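Local coordinates for protein taurine dioxygenase (Burkholderia ambifaria, PDB 5VN6) that probably catalyses the iron- and 2-oxoglutarate-dependent oxygenation of taurine, at residues G24-D29 / Q55-A60; L156-S161 / T208-F213. All blocks are in the same frame, centred on the assembly; numbering follows the deposited sequence.

Contact 1. Residues G24-D29 / Q55-A60; sequences GVNLAD and QDITRA
An N-capped helix start meets a loop here: the carboxamide of Q55 is docked on the turn that leads into helix 27-32. Both ends of the amide are used. Q55 OE1 accepts from L27 N at 2.8 Å, with an N-H...O angle of 165° and the donor in the carbonyl plane of the amide. Q55 NE2 gives a more bent bond of 3.1 Å to V25 O. The donor NE2 lies in the plane of the V25 carbonyl, while V25 O is 24° out of the Q55 amide plane. NE2 is also bonded to the backbone O of R53. The amide is therefore held at both ends and its rotation is fixed. The Q55 chain is bent at chi2, which turns its amide back against 24-29. The L27 side chain runs across it at about a right angle, and L27 CG lies 3.2 Å from Q55 OE1. L27 also packs on F65, L52 and V256, so this polar group sits against an apolar cluster.

N26 is the N-cap. With CG anti to the backbone N (chi1 -171°), N26 OD1 accepts from A28 N at 2.9 Å. The N26 and Q55 amide planes are nearly perpendicular. I57 reaches the same turn with CG2, which is 3.8 Å from N26 OD1 and 4.4 Å from A28 CB. R122 NH1 donates to Q55 O, which ties the loop to strand 118-125. V25 O and L27 N, on the two sides of N26, are both paired by one glutamine, whose carboxamide thus bridges the backbone around the Asn N-cap of helix 27-32.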
# COMPACT_ATOMS: atom_id res chain seq x y z
N GLY A 24 13.09 20.17 13.93
CA GLY A 24 13.93 20.85 14.90
C GLY A 24 14.67 19.91 15.81
O GLY A 24 14.88 20.23 16.99
N VAL A 25 15.06 18.74 15.31
CA VAL A 25 15.71 17.71 16.11
C VAL A 25 16.99 17.27 15.41
O VAL A 25 16.95 16.84 14.25
CB VAL A 25 14.80 16.49 16.33
CG1 VAL A 25 15.62 15.31 16.84
CG2 VAL A 25 13.69 16.82 17.28
N ASN A 26 18.10 17.34 16.13
CA ASN A 26 19.36 16.79 15.67
C ASN A 26 19.59 15.53 16.49
O ASN A 26 19.70 15.60 17.72
CB ASN A 26 20.51 17.77 15.86
CG ASN A 26 21.80 17.30 15.20
OD1 ASN A 26 22.07 16.10 15.13
ND2 ASN A 26 22.63 18.25 14.77
N LEU A 27 19.63 14.37 15.81
CA LEU A 27 19.77 13.11 16.53
C LEU A 27 21.03 13.09 17.36
O LEU A 27 21.06 12.45 18.41
CB LEU A 27 19.75 11.94 15.55
CG LEU A 27 18.36 11.65 14.97
CD1 LEU A 27 18.36 10.38 14.13
CD2 LEU A 27 17.33 11.57 16.10
N ALA A 28 22.07 13.80 16.91
CA ALA A 28 23.32 13.88 17.67
C ALA A 28 23.09 14.42 19.07
O ALA A 28 23.75 13.99 20.03
CB ALA A 28 24.34 14.75 16.93
N ASP A 29 22.19 15.39 19.20
CA ASP A 29 21.94 15.99 20.50
C ASP A 29 21.28 15.00 21.46
O ASP A 29 21.46 15.11 22.68
CB ASP A 29 21.11 17.26 20.35
CG ASP A 29 21.83 18.35 19.57
OD1 ASP A 29 23.07 18.31 19.46
OD2 ASP A 29 21.14 19.26 19.06
N GLN A 55 19.69 14.76 8.52
CA GLN A 55 20.45 14.31 9.69
C GLN A 55 21.90 14.17 9.26
O GLN A 55 22.36 13.10 8.86
CB GLN A 55 19.87 13.02 10.24
CG GLN A 55 18.50 13.19 10.89
CD GLN A 55 18.50 14.28 11.94
OE1 GLN A 55 19.08 14.13 13.03
NE2 GLN A 55 17.86 15.40 11.62
N ASP A 56 22.63 15.29 9.33
CA ASP A 56 24.05 15.32 9.02
C ASP A 56 24.79 14.92 10.30
O ASP A 56 25.14 15.76 11.13
CB ASP A 56 24.47 16.69 8.53
CG ASP A 56 25.95 16.77 8.20
OD1 ASP A 56 26.38 16.05 7.26
OD2 ASP A 56 26.67 17.54 8.86
N ILE A 57 25.08 13.63 10.42
CA ILE A 57 25.63 13.07 11.64
C ILE A 57 26.76 12.12 11.27
O ILE A 57 26.88 11.68 10.12
CB ILE A 57 24.57 12.33 12.49
CG1 ILE A 57 23.96 11.17 11.68
CG2 ILE A 57 23.47 13.29 12.92
CD1 ILE A 57 22.95 10.33 12.46
N THR A 58 27.57 11.78 12.26
CA THR A 58 28.63 10.83 12.04
C THR A 58 28.13 9.43 12.34
O THR A 58 27.09 9.23 12.96
CB THR A 58 29.83 11.15 12.92
OG1 THR A 58 29.53 10.76 14.27
CG2 THR A 58 30.11 12.65 12.89
N ARG A 59 28.88 8.44 11.84
CA ARG A 59 28.51 7.06 12.09
C ARG A 59 28.59 6.72 13.57
O ARG A 59 27.74 5.99 14.10
CB ARG A 59 29.37 6.14 11.22
CG ARG A 59 29.19 6.48 9.74
CD ARG A 59 30.20 5.80 8.83
NE ARG A 59 29.75 5.75 7.44
CZ ARG A 59 29.59 6.82 6.66
NH1 ARG A 59 29.84 8.04 7.12
NH2 ARG A 59 29.17 6.66 5.41
N ALA A 60 29.60 7.27 14.27
CA ALA A 60 29.65 7.09 15.72
C ALA A 60 28.39 7.64 16.37
O ALA A 60 27.82 7.01 17.27
CB ALA A 60 30.92 7.73 16.29

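Contact 2. Residues L156-S161 / T208-F213; sequences LRARHS and THFTNF
R159 O accepts from T208 N at 2.8 Å, nearly in line with the carbonyl bond. The T208 hydroxyl is hydrogen-bonded to its neighbour in sequence, with OG1 2.6 Å from H209 ND1. R159 N in turn donates to H209 O. The next bond is nearly straight at the hydrogen, but T211 N, 3.0 Å from R157 O, comes in 31° off the R157 carbonyl plane. Beyond the strand end a side chain takes over. N212 OD1 accepts from R157 N at 2.8 Å, while N212 ND2 is bonded to D155 O. N212 CG stands between the backbone N and the carbonyl carbon (chi1 60°), which brings the amide over the start of strand 157-160.

A158 and F210 form an antiparallel non-hydrogen-bonded pair, and their side chains share one face. L156 CD1 sits over the centre of the F210 ring in a CH-pi contact, 3.9 Å from the centroid. A158 CB approaches the same ring obliquely at CD1. These three side chains pack on V189, and F210 extends the patch to L233 and L236 of helix 228-237. On the other face T211 CG2 lies 3.6 Å from R159 NE. The guanidinium of R159 binds D184 O. R157 NE makes a salt bridge to E186 OE2, and T211 OG1 is hydrogen-bonded to E186 OE1. The pairing thus separates an apolar patch of L156, A158 and F210, which meets helix 228-237 through L156 and F210, from a polar face that probably gathers charge around E186.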
# COMPACT_ATOMS: atom_id res chain seq x y z
N LEU A 156 -3.40 -19.05 19.34
CA LEU A 156 -2.64 -19.62 18.25
C LEU A 156 -1.16 -19.24 18.34
O LEU A 156 -0.81 -18.14 18.76
CB LEU A 156 -3.21 -19.17 16.89
CG LEU A 156 -4.52 -19.81 16.46
CD1 LEU A 156 -5.01 -19.26 15.09
CD2 LEU A 156 -4.37 -21.35 16.44
N ARG A 157 -0.31 -20.16 17.91
CA ARG A 157 1.12 -19.93 17.76
C ARG A 157 1.50 -20.38 16.36
O ARG A 157 0.81 -21.20 15.75
CB ARG A 157 1.94 -20.68 18.82
CG ARG A 157 1.45 -20.44 20.24
CD ARG A 157 2.21 -21.22 21.33
NE ARG A 157 3.64 -20.93 21.35
CZ ARG A 157 4.15 -19.79 21.81
NH1 ARG A 157 3.34 -18.84 22.27
NH2 ARG A 157 5.46 -19.58 21.79
N ALA A 158 2.59 -19.83 15.84
CA ALA A 158 2.94 -20.08 14.44
C ALA A 158 4.45 -20.01 14.29
O ALA A 158 5.14 -19.41 15.12
CB ALA A 158 2.26 -19.06 13.52
N ARG A 159 4.97 -20.63 13.22
CA ARG A 159 6.41 -20.69 13.00
C ARG A 159 6.85 -19.76 11.88
O ARG A 159 6.14 -19.59 10.88
CB ARG A 159 6.86 -22.13 12.73
CG ARG A 159 7.11 -22.88 14.07
CD ARG A 159 7.69 -24.29 13.94
NE ARG A 159 7.51 -25.02 15.19
CZ ARG A 159 8.29 -24.90 16.27
NH1 ARG A 159 9.33 -24.09 16.26
NH2 ARG A 159 8.02 -25.59 17.36
N HIS A 160 8.02 -19.13 12.08
CA HIS A 160 8.62 -18.15 11.17
C HIS A 160 9.97 -18.69 10.71
O HIS A 160 10.82 -19.00 11.55
CB HIS A 160 8.83 -16.81 11.87
CG HIS A 160 7.60 -16.25 12.49
ND1 HIS A 160 7.18 -14.96 12.25
CD2 HIS A 160 6.69 -16.79 13.34
CE1 HIS A 160 6.07 -14.73 12.93
NE2 HIS A 160 5.74 -15.83 13.58
N SER A 161 10.16 -18.79 9.40
CA SER A 161 11.22 -19.64 8.87
C SER A 161 12.18 -18.83 8.02
O SER A 161 11.77 -18.16 7.07
CB SER A 161 10.63 -20.79 8.04
OG SER A 161 11.64 -21.42 7.29
N THR A 208 5.11 -19.49 8.24
CA THR A 208 4.74 -20.58 7.34
C THR A 208 3.39 -21.20 7.69
O THR A 208 2.59 -21.45 6.78
CB THR A 208 5.82 -21.67 7.34
OG1 THR A 208 5.92 -22.23 8.66
CG2 THR A 208 7.14 -21.08 6.94
N HIS A 209 3.11 -21.44 8.97
CA HIS A 209 1.89 -22.13 9.36
C HIS A 209 1.67 -22.04 10.86
O HIS A 209 2.60 -21.78 11.63
CB HIS A 209 1.94 -23.61 8.95
CG HIS A 209 2.98 -24.39 9.69
ND1 HIS A 209 4.33 -24.16 9.52
CD2 HIS A 209 2.88 -25.38 10.61
CE1 HIS A 209 5.02 -24.98 10.30
NE2 HIS A 209 4.16 -25.73 10.97
N PHE A 210 0.42 -22.28 11.27
CA PHE A 210 0.07 -22.43 12.68
C PHE A 210 0.50 -23.81 13.15
O PHE A 210 0.35 -24.80 12.43
CB PHE A 210 -1.44 -22.29 12.92
CG PHE A 210 -2.02 -20.98 12.48
CD1 PHE A 210 -1.57 -19.77 13.03
CD2 PHE A 210 -3.04 -20.95 11.54
CE1 PHE A 210 -2.14 -18.56 12.62
CE2 PHE A 210 -3.60 -19.74 11.11
CZ PHE A 210 -3.16 -18.55 11.65
N THR A 211 0.98 -23.88 14.40
CA THR A 211 1.39 -25.15 14.98
C THR A 211 0.34 -25.77 15.89
O THR A 211 0.41 -26.98 16.16
CB THR A 211 2.68 -24.99 15.80
OG1 THR A 211 2.53 -23.90 16.71
CG2 THR A 211 3.89 -24.75 14.89
N ASN A 212 -0.62 -24.99 16.39
CA ASN A 212 -1.56 -25.49 17.38
C ASN A 212 -3.00 -25.17 16.99
O ASN A 212 -3.86 -24.95 17.85
CB ASN A 212 -1.24 -24.95 18.78
CG ASN A 212 -1.29 -23.41 18.86
OD1 ASN A 212 -1.39 -22.70 17.83
ND2 ASN A 212 -1.23 -22.89 20.09
N PHE A 213 -3.27 -25.15 15.67
CA PHE A 213 -4.59 -24.87 15.14
C PHE A 213 -5.53 -26.07 15.24
O PHE A 213 -6.72 -25.91 15.54
CB PHE A 213 -4.46 -24.43 13.68
CG PHE A 213 -5.77 -24.10 13.01
CD1 PHE A 213 -6.24 -22.79 12.99
CD2 PHE A 213 -6.54 -25.10 12.41
CE1 PHE A 213 -7.44 -22.47 12.39
CE2 PHE A 213 -7.75 -24.80 11.81
CZ PHE A 213 -8.20 -23.48 11.79

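Overall arrangement
Contact 1 closes before contact 2 opens along the chain. They lie on opposite sides of the chain's centre, with their own centres 41 Å apart and nearest atoms about 28 Å apart. They share no sheet. Contact 1 joins the loops before helices 27-32 and 59-67, which follow strands 20-23 and 49-52 of the seven-stranded mixed sheet. Contact 2 pairs strand 157-160 with 207-210, an outer strand of the separate four-stranded antiparallel sheet. Contact 2 is the closer to the metal site, yet S161 is still about 12 Å, side chain to side chain, from H106, a magnesium ligand with D108 and H266. Neither contact supplies a metal ligand; both are structural, in different parts of one TauD/TfdA family fold.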